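Local coordinates for protein extracellular subtilisin-like serine proteinase (Vibrio sp. PA-44, PDB 1SH7) that probably cleaves peptide bonds in proteins, being the subtilisin-like serine endopeptidase domain of a cold-adapted, calcium-binding enzyme, at residues Gly131-Ala136 / Pro167-Ser172; Gln142-Ile145 / Ser150-Leu153; Tyr55-Asn60 / Val112-Gln117. All coordinates share one frame; numbering follows the deposited sequence.

Interaction 1: residues Gly131-Ala136 / Pro167-Ser172. With CA (calcium ion), chain C.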
# COMPACT_ATOMS: atom_id res chain seq x y z
N GLY A 131 11.32 -10.02 2.85
CA GLY A 131 12.64 -10.58 3.08
C GLY A 131 12.88 -11.77 2.18
O GLY A 131 12.30 -11.86 1.09
N GLY A 132 13.70 -12.70 2.65
CA GLY A 132 14.01 -13.89 1.87
C GLY A 132 12.79 -14.73 1.49
O GLY A 132 11.75 -14.65 2.13
N GLN A 133 12.92 -15.55 0.46
CA GLN A 133 11.86 -16.47 0.04
C GLN A 133 11.41 -17.34 1.22
O GLN A 133 12.24 -17.94 1.91
CB GLN A 133 12.31 -17.33 -1.17
CG GLN A 133 12.31 -16.60 -2.55
CD GLN A 133 13.46 -17.01 -3.52
OE1 GLN A 133 14.61 -17.23 -3.10
NE2 GLN A 133 13.15 -17.06 -4.82
N SER A 134 10.08 -17.38 1.46
CA SER A 134 9.46 -18.19 2.53
C SER A 134 8.18 -18.82 1.98
O SER A 134 7.22 -18.11 1.76
CB SER A 134 9.13 -17.30 3.73
OG SER A 134 8.32 -17.92 4.73
N THR A 135 8.13 -20.13 1.74
CA THR A 135 6.87 -20.71 1.29
C THR A 135 5.79 -20.64 2.37
O THR A 135 4.62 -20.51 2.05
CB THR A 135 7.01 -22.15 0.71
OG1 THR A 135 7.28 -23.08 1.76
CG2 THR A 135 8.22 -22.24 -0.24
N ALA A 136 6.19 -20.65 3.64
CA ALA A 136 5.21 -20.57 4.73
C ALA A 136 4.51 -19.21 4.75
O ALA A 136 3.28 -19.15 4.87
CB ALA A 136 5.85 -20.85 6.06
N PRO A 167 6.83 -11.40 1.05
CA PRO A 167 5.74 -11.97 0.25
C PRO A 167 5.58 -11.41 -1.17
O PRO A 167 4.66 -11.86 -1.82
CB PRO A 167 4.50 -11.58 1.05
CG PRO A 167 4.85 -10.27 1.63
CD PRO A 167 6.33 -10.42 2.03
N ALA A 168 6.42 -10.49 -1.64
CA ALA A 168 6.25 -9.88 -2.98
C ALA A 168 5.92 -10.85 -4.12
O ALA A 168 5.17 -10.52 -5.06
CB ALA A 168 7.50 -9.12 -3.37
N ARG A 169 6.54 -12.02 -4.08
CA ARG A 169 6.43 -12.94 -5.19
C ARG A 169 5.09 -13.69 -5.25
O ARG A 169 4.81 -14.31 -6.26
CB ARG A 169 7.60 -13.90 -5.18
CG ARG A 169 7.59 -14.91 -4.04
CD ARG A 169 8.79 -15.79 -4.10
NE ARG A 169 8.70 -16.90 -3.18
CZ ARG A 169 8.89 -18.16 -3.50
NH1 ARG A 169 9.18 -18.52 -4.76
NH2 ARG A 169 8.82 -19.08 -2.55
N VAL A 170 4.27 -13.62 -4.20
CA VAL A 170 2.96 -14.33 -4.20
C VAL A 170 2.12 -13.89 -5.38
O VAL A 170 1.69 -12.72 -5.43
CB VAL A 170 2.19 -14.08 -2.89
CG1 VAL A 170 0.74 -14.61 -2.98
CG2 VAL A 170 2.88 -14.74 -1.71
N PRO A 171 1.89 -14.76 -6.36
CA PRO A 171 1.19 -14.31 -7.56
C PRO A 171 -0.09 -13.53 -7.29
O PRO A 171 -0.24 -12.46 -7.86
CB PRO A 171 0.95 -15.62 -8.33
CG PRO A 171 2.13 -16.48 -7.91
CD PRO A 171 2.32 -16.18 -6.49
N SER A 172 -0.96 -13.97 -6.38
CA SER A 172 -2.29 -13.34 -6.23
C SER A 172 -2.32 -12.03 -5.40
O SER A 172 -3.34 -11.39 -5.23
CB SER A 172 -3.31 -14.35 -5.72
OG SER A 172 -2.99 -14.77 -4.42
CA CA C . 0.39 -10.22 -8.66
O HOH W 1 2.21 -10.64 -7.06
O HOH W 2 -1.89 -10.07 -9.16
O HOH W 3 0.14 -11.74 -10.68
O HOH W 4 2.44 -10.18 -9.86

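Interaction 2: residues Gln142-Ile145 / Ser150-Leu153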
# COMPACT_ATOMS: atom_id res chain seq x y z
N GLN A 142 -1.40 -16.13 0.62
CA GLN A 142 -2.29 -16.73 -0.37
C GLN A 142 -3.61 -17.13 0.24
O GLN A 142 -4.67 -16.94 -0.37
CB GLN A 142 -1.61 -17.92 -1.00
CG GLN A 142 -2.31 -18.52 -2.19
CD GLN A 142 -1.33 -19.39 -2.97
OE1 GLN A 142 -1.25 -20.59 -2.72
NE2 GLN A 142 -0.53 -18.76 -3.86
N GLY A 143 -3.55 -17.68 1.45
CA GLY A 143 -4.70 -18.04 2.24
C GLY A 143 -5.60 -16.88 2.64
O GLY A 143 -6.82 -16.99 2.55
N ALA A 144 -5.01 -15.78 3.09
CA ALA A 144 -5.77 -14.60 3.48
C ALA A 144 -6.47 -13.99 2.27
O ALA A 144 -7.62 -13.55 2.37
CB ALA A 144 -4.86 -13.59 4.17
N ILE A 145 -5.82 -14.05 1.12
CA ILE A 145 -6.39 -13.58 -0.14
C ILE A 145 -7.55 -14.46 -0.57
O ILE A 145 -8.60 -13.94 -0.96
CB ILE A 145 -5.33 -13.47 -1.25
CG1 ILE A 145 -4.30 -12.40 -0.91
CG2 ILE A 145 -5.95 -13.04 -2.58
CD1 ILE A 145 -3.02 -12.56 -1.65
N SER A 150 -7.97 -8.48 -0.18
CA SER A 150 -6.89 -8.13 -1.11
C SER A 150 -5.62 -7.71 -0.33
O SER A 150 -5.73 -7.04 0.69
CB SER A 150 -7.32 -6.97 -2.03
OG SER A 150 -8.32 -7.39 -2.94
N PHE A 151 -4.45 -8.10 -0.83
CA PHE A 151 -3.19 -7.80 -0.19
C PHE A 151 -2.29 -7.02 -1.14
O PHE A 151 -1.99 -7.51 -2.25
CB PHE A 151 -2.48 -9.09 0.26
CG PHE A 151 -2.83 -9.54 1.67
CD1 PHE A 151 -4.12 -9.97 1.96
CD2 PHE A 151 -1.90 -9.51 2.67
CE1 PHE A 151 -4.49 -10.34 3.21
CE2 PHE A 151 -2.22 -9.90 3.93
CZ PHE A 151 -3.53 -10.33 4.23
N MET A 152 -1.88 -5.83 -0.69
CA MET A 152 -0.89 -4.98 -1.38
C MET A 152 0.50 -5.24 -0.75
O MET A 152 0.63 -5.18 0.45
CB MET A 152 -1.27 -3.51 -1.26
CG MET A 152 -2.76 -3.19 -1.52
SD MET A 152 -3.26 -3.51 -3.18
CE MET A 152 -4.20 -4.99 -2.98
N LEU A 153 1.50 -5.53 -1.57
CA LEU A 153 2.81 -6.03 -1.13
C LEU A 153 3.94 -5.18 -1.73
O LEU A 153 3.92 -4.92 -2.92
CB LEU A 153 3.00 -7.49 -1.60
CG LEU A 153 1.82 -8.42 -1.31
CD1 LEU A 153 2.02 -9.77 -2.01
CD2 LEU A 153 1.60 -8.59 0.17

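Interaction 3: residues Tyr55-Asn60 / Val112-Gln117. With CA (calcium ion), chain D.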
# COMPACT_ATOMS: atom_id res chain seq x y z
N TYR A 55 -3.87 -5.89 16.74
CA TYR A 55 -3.12 -6.70 17.68
C TYR A 55 -1.61 -6.46 17.48
O TYR A 55 -1.17 -6.11 16.38
CB TYR A 55 -3.43 -8.19 17.49
CG TYR A 55 -2.95 -9.02 18.66
CD1 TYR A 55 -3.69 -9.08 19.84
CD2 TYR A 55 -1.75 -9.72 18.61
CE1 TYR A 55 -3.24 -9.81 20.95
CE2 TYR A 55 -1.32 -10.49 19.69
CZ TYR A 55 -2.05 -10.54 20.85
OH TYR A 55 -1.57 -11.28 21.93
N ASP A 56 -0.85 -6.63 18.56
CA ASP A 56 0.63 -6.53 18.53
C ASP A 56 1.30 -7.91 18.71
O ASP A 56 1.41 -8.41 19.83
CB ASP A 56 1.07 -5.55 19.64
CG ASP A 56 2.57 -5.39 19.77
OD1 ASP A 56 3.00 -4.48 20.55
OD2 ASP A 56 3.39 -6.10 19.15
N PHE A 57 1.77 -8.50 17.62
CA PHE A 57 2.42 -9.81 17.65
C PHE A 57 3.91 -9.79 17.98
O PHE A 57 4.53 -10.84 18.05
CB PHE A 57 2.24 -10.53 16.32
CG PHE A 57 0.84 -10.96 16.08
CD1 PHE A 57 0.36 -12.12 16.66
CD2 PHE A 57 -0.01 -10.17 15.33
CE1 PHE A 57 -0.94 -12.52 16.46
CE2 PHE A 57 -1.33 -10.53 15.13
CZ PHE A 57 -1.80 -11.71 15.70
N VAL A 58 4.48 -8.60 18.10
CA VAL A 58 5.85 -8.44 18.53
C VAL A 58 5.88 -8.64 20.05
O VAL A 58 6.64 -9.43 20.58
CB VAL A 58 6.40 -7.02 18.13
CG1 VAL A 58 7.76 -6.74 18.75
CG2 VAL A 58 6.49 -6.86 16.62
N ASP A 59 5.01 -7.95 20.76
CA ASP A 59 5.01 -8.03 22.22
C ASP A 59 3.83 -8.81 22.83
O ASP A 59 3.67 -8.86 24.06
CB ASP A 59 5.08 -6.62 22.80
CG ASP A 59 6.44 -5.99 22.58
OD1 ASP A 59 7.44 -6.74 22.63
OD2 ASP A 59 6.60 -4.79 22.31
N ASN A 60 3.00 -9.39 21.97
CA ASN A 60 1.77 -10.07 22.38
C ASN A 60 0.94 -9.24 23.34
O ASN A 60 0.75 -9.59 24.50
CB ASN A 60 2.08 -11.47 22.91
CG ASN A 60 2.68 -12.36 21.83
OD1 ASN A 60 2.11 -12.49 20.74
ND2 ASN A 60 3.87 -12.89 22.09
N VAL A 112 -0.82 -11.90 9.41
CA VAL A 112 -1.55 -12.15 8.17
C VAL A 112 -2.82 -12.97 8.48
O VAL A 112 -3.92 -12.61 8.05
CB VAL A 112 -0.65 -12.85 7.13
CG1 VAL A 112 -1.45 -13.35 5.93
CG2 VAL A 112 0.50 -11.93 6.72
N ASP A 113 -2.67 -14.04 9.24
CA ASP A 113 -3.77 -14.88 9.70
C ASP A 113 -4.80 -14.08 10.51
O ASP A 113 -6.01 -14.30 10.40
CB ASP A 113 -3.24 -16.02 10.59
CG ASP A 113 -2.51 -17.10 9.82
OD1 ASP A 113 -1.96 -18.00 10.52
OD2 ASP A 113 -2.43 -17.15 8.55
N TRP A 114 -4.32 -13.15 11.33
CA TRP A 114 -5.21 -12.32 12.14
C TRP A 114 -6.12 -11.44 11.28
O TRP A 114 -7.31 -11.26 11.58
CB TRP A 114 -4.38 -11.45 13.09
CG TRP A 114 -5.18 -10.72 14.07
CD1 TRP A 114 -5.49 -11.12 15.34
CD2 TRP A 114 -5.85 -9.46 13.89
NE1 TRP A 114 -6.25 -10.17 15.96
CE2 TRP A 114 -6.50 -9.14 15.09
CE3 TRP A 114 -5.93 -8.54 12.84
CZ2 TRP A 114 -7.22 -7.96 15.28
CZ3 TRP A 114 -6.66 -7.38 13.02
CH2 TRP A 114 -7.30 -7.11 14.21
N VAL A 115 -5.55 -10.90 10.22
CA VAL A 115 -6.34 -10.11 9.26
C VAL A 115 -7.38 -11.00 8.58
O VAL A 115 -8.56 -10.65 8.53
CB VAL A 115 -5.43 -9.40 8.23
CG1 VAL A 115 -6.21 -8.88 7.08
CG2 VAL A 115 -4.61 -8.27 8.90
N ALA A 116 -7.00 -12.17 8.11
CA ALA A 116 -7.98 -13.08 7.50
C ALA A 116 -9.11 -13.40 8.50
O ALA A 116 -10.31 -13.36 8.15
CB ALA A 116 -7.33 -14.35 7.03
N GLN A 117 -8.75 -13.63 9.76
CA GLN A 117 -9.75 -14.03 10.76
C GLN A 117 -10.62 -12.86 11.26
O GLN A 117 -11.74 -13.08 11.70
CB GLN A 117 -9.09 -14.72 11.95
CG GLN A 117 -8.51 -16.09 11.63
CD GLN A 117 -7.50 -16.56 12.68
OE1 GLN A 117 -7.52 -16.11 13.82
NE2 GLN A 117 -6.61 -17.47 12.28
CA CA D . 2.39 -2.95 22.02
O HOH W 5 4.70 -3.00 22.76
O HOH W 6 3.33 -1.29 20.60
O HOH W 7 2.02 -1.44 23.81

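Interaction 1: residues Gly131-Ala136 / Pro167-Ser172
Arg169 meets Gln133 through carbon, not through the amide oxygen. The CG of Gln133 lies over one face of the guanidinium, toward its rim, 3.7 Å from Arg169 NE. The two side chains cross at about a right angle. The amide plane stands 71° from the guanidinium plane, and no hydrogen bond joins the two groups. The chain of Gln133 bends at chi2 (144°), the rotation about the bond that ends on the touching CG. Thr135 comes from another direction. Its methyl CG2 sits at the guanidinium edge, in the plane, 4.0 Å from Arg169 NH2. Arg169 reaches both residues because its chain is extended from CG to NE, after a first torsion (chi1 70°) that sets CG between the backbone N and the carbonyl carbon. The charge is answered by Asp138 OD2, which makes a salt bridge with Arg169 NE. That bond ties the loop to the helix that starts at Thr135. Ser134 is the N-cap of this helix, and its OG caps the backbone N of Leu137.

Pro167 follows a cis peptide bond and opens a type I turn, closed by Val170 N bonding to Pro167 O at 3.0 Å. Just past the turn is a calcium site. Pro171 O binds the calcium ion at 2.5 Å. Gly173, through its O, and Asp196, through its carboxylate, are the other protein residues at the ion. One calcium-bound water donates a hydrogen bond to Val170 O, 2.7 Å from the water oxygen. The contact lies at the surface of the subtilase domain. The loop containing Pro167-Ser172 leaves strand 150-154 and leads into strand 174-179. It packs against helix 135-146, with Pro167 on Leu137 and Val141, while Ser134 and Ala136 face helix 105-118.

Interaction 2: residues Gln142-Ile145 / Ser150-Leu153
The carbonyl oxygen of Ala144 accepts a hydrogen bond from Ser147 OG, close to where the helix ends, while the methyl group of the same residue presses on Phe151. No polar bond joins Gln142-Ile145 to Ser150-Leu153 directly. The contact is apolar and buried. Ala144 CB touches the outer end of the Phe151 ring, 3.4 Å from CE1 and 3.5 Å from CZ. This is tight packing for carbon atoms. The methyl approaches the ring obliquely.

Ile145 works nearer the root of the same side chain. Its CG1 lies 3.8 Å from Phe151 CD1, and its CD1 lies 4.0 Å from Phe151 CB. With chi1 at -65°, CG1 is anti to the carbonyl carbon, and the CG1-CD1 branch is the one brought against the phenylalanine. Ala144 and Ile145 thus divide the aromatic side chain between them, one at its outer end and the other at its base.

The pair belongs to a beta-alpha-beta unit: strand 123-127, helix 135-146 and strand 150-154. The two strands are parallel neighbours in the central sheet, and Phe151 is the point where the helix rests on its returning strand. The Phe151 side chain also touches Ala125 and Met127 of the first strand, and Val112 of helix 105-118. The backbone of Phe151 bonds to Val174 in the next strand. Met152, the following residue, packs instead on helix 219-236, through Thr223, Val226 and Ala227.

Interaction 3: residues Tyr55-Asn60 / Val112-Gln117
Trp114 reaches Phe57 from its first side-chain atom. CB lies 3.7 Å from Phe57 CZ, at the edge of the phenyl ring and near its plane. Next, CG is 3.9 Å from the same CZ. CD1 keeps to Phe57 CZ as well, at 3.8 Å, and begins to approach Tyr55. NE1 then passes to Tyr55, 3.8 Å from its CB, and CE2 follows at 4.0 Å from that CB. Farther along, CZ2 comes within 4.2 Å of Tyr55 N. The indole takes this course with its CG anti to the backbone N (chi1 -172°).

Two kinds of ring contact result. Phe57 turns its edge toward the face of the Trp114 five-membered ring in an offset edge-to-face pair, the planes 73° apart. Tyr55 makes a CH-pi contact through CB, which stands over the face of the five-membered ring. The Tyr55 ring itself is slid aside and barely overlaps the five-membered ring of Trp114, although their planes are only 27° apart. The three side chains form an aromatic cluster, for Tyr55 CD2 also lies over the centre of one face of Phe57.

In the alpha/beta fold of the subtilases, this cluster joins the outermost strand 51-56 to helix 105-118. Trp114 further touches Val94 and Tyr34 on the next two strands of the sheet. Asp56, between Tyr55 and Phe57 in sequence, points to a calcium ion instead. Its OD1 binds the metal at 2.2 Å, with Asp61 OD2 and Asp63 O as fellow ligands. Its OD2 accepts from Asp59 N, an Asx motif, and more weakly from Val58 N. Asp59 OD2 takes a hydrogen bond from a calcium-bound water and forms a salt bridge with Arg95.

How the interactions relate
Interactions 1 and 2 share helix 135-146 and have centres about 11 Å apart. They touch where Pro167 O meets Leu153 CD1 at 3.4 Å and Ser172 OG meets Ile145 CD1 at 3.5 Å. Interaction 2 also touches interaction 3: Ala144 CB lies 3.8 Å from Val112 CG1 and 3.9 Å from Ala116 CB, which brings helix 135-146 against helix 105-118. Interactions 1 and 3 do not touch. Each includes a ligand of a different calcium ion, Pro171 in one and Asp56 in the other. The bound phenylmethanesulfonic acid, whose pocket includes His70 and Ser220, lies about 13 Å from the Arg169 side chain and about 14 Å from that of Phe151.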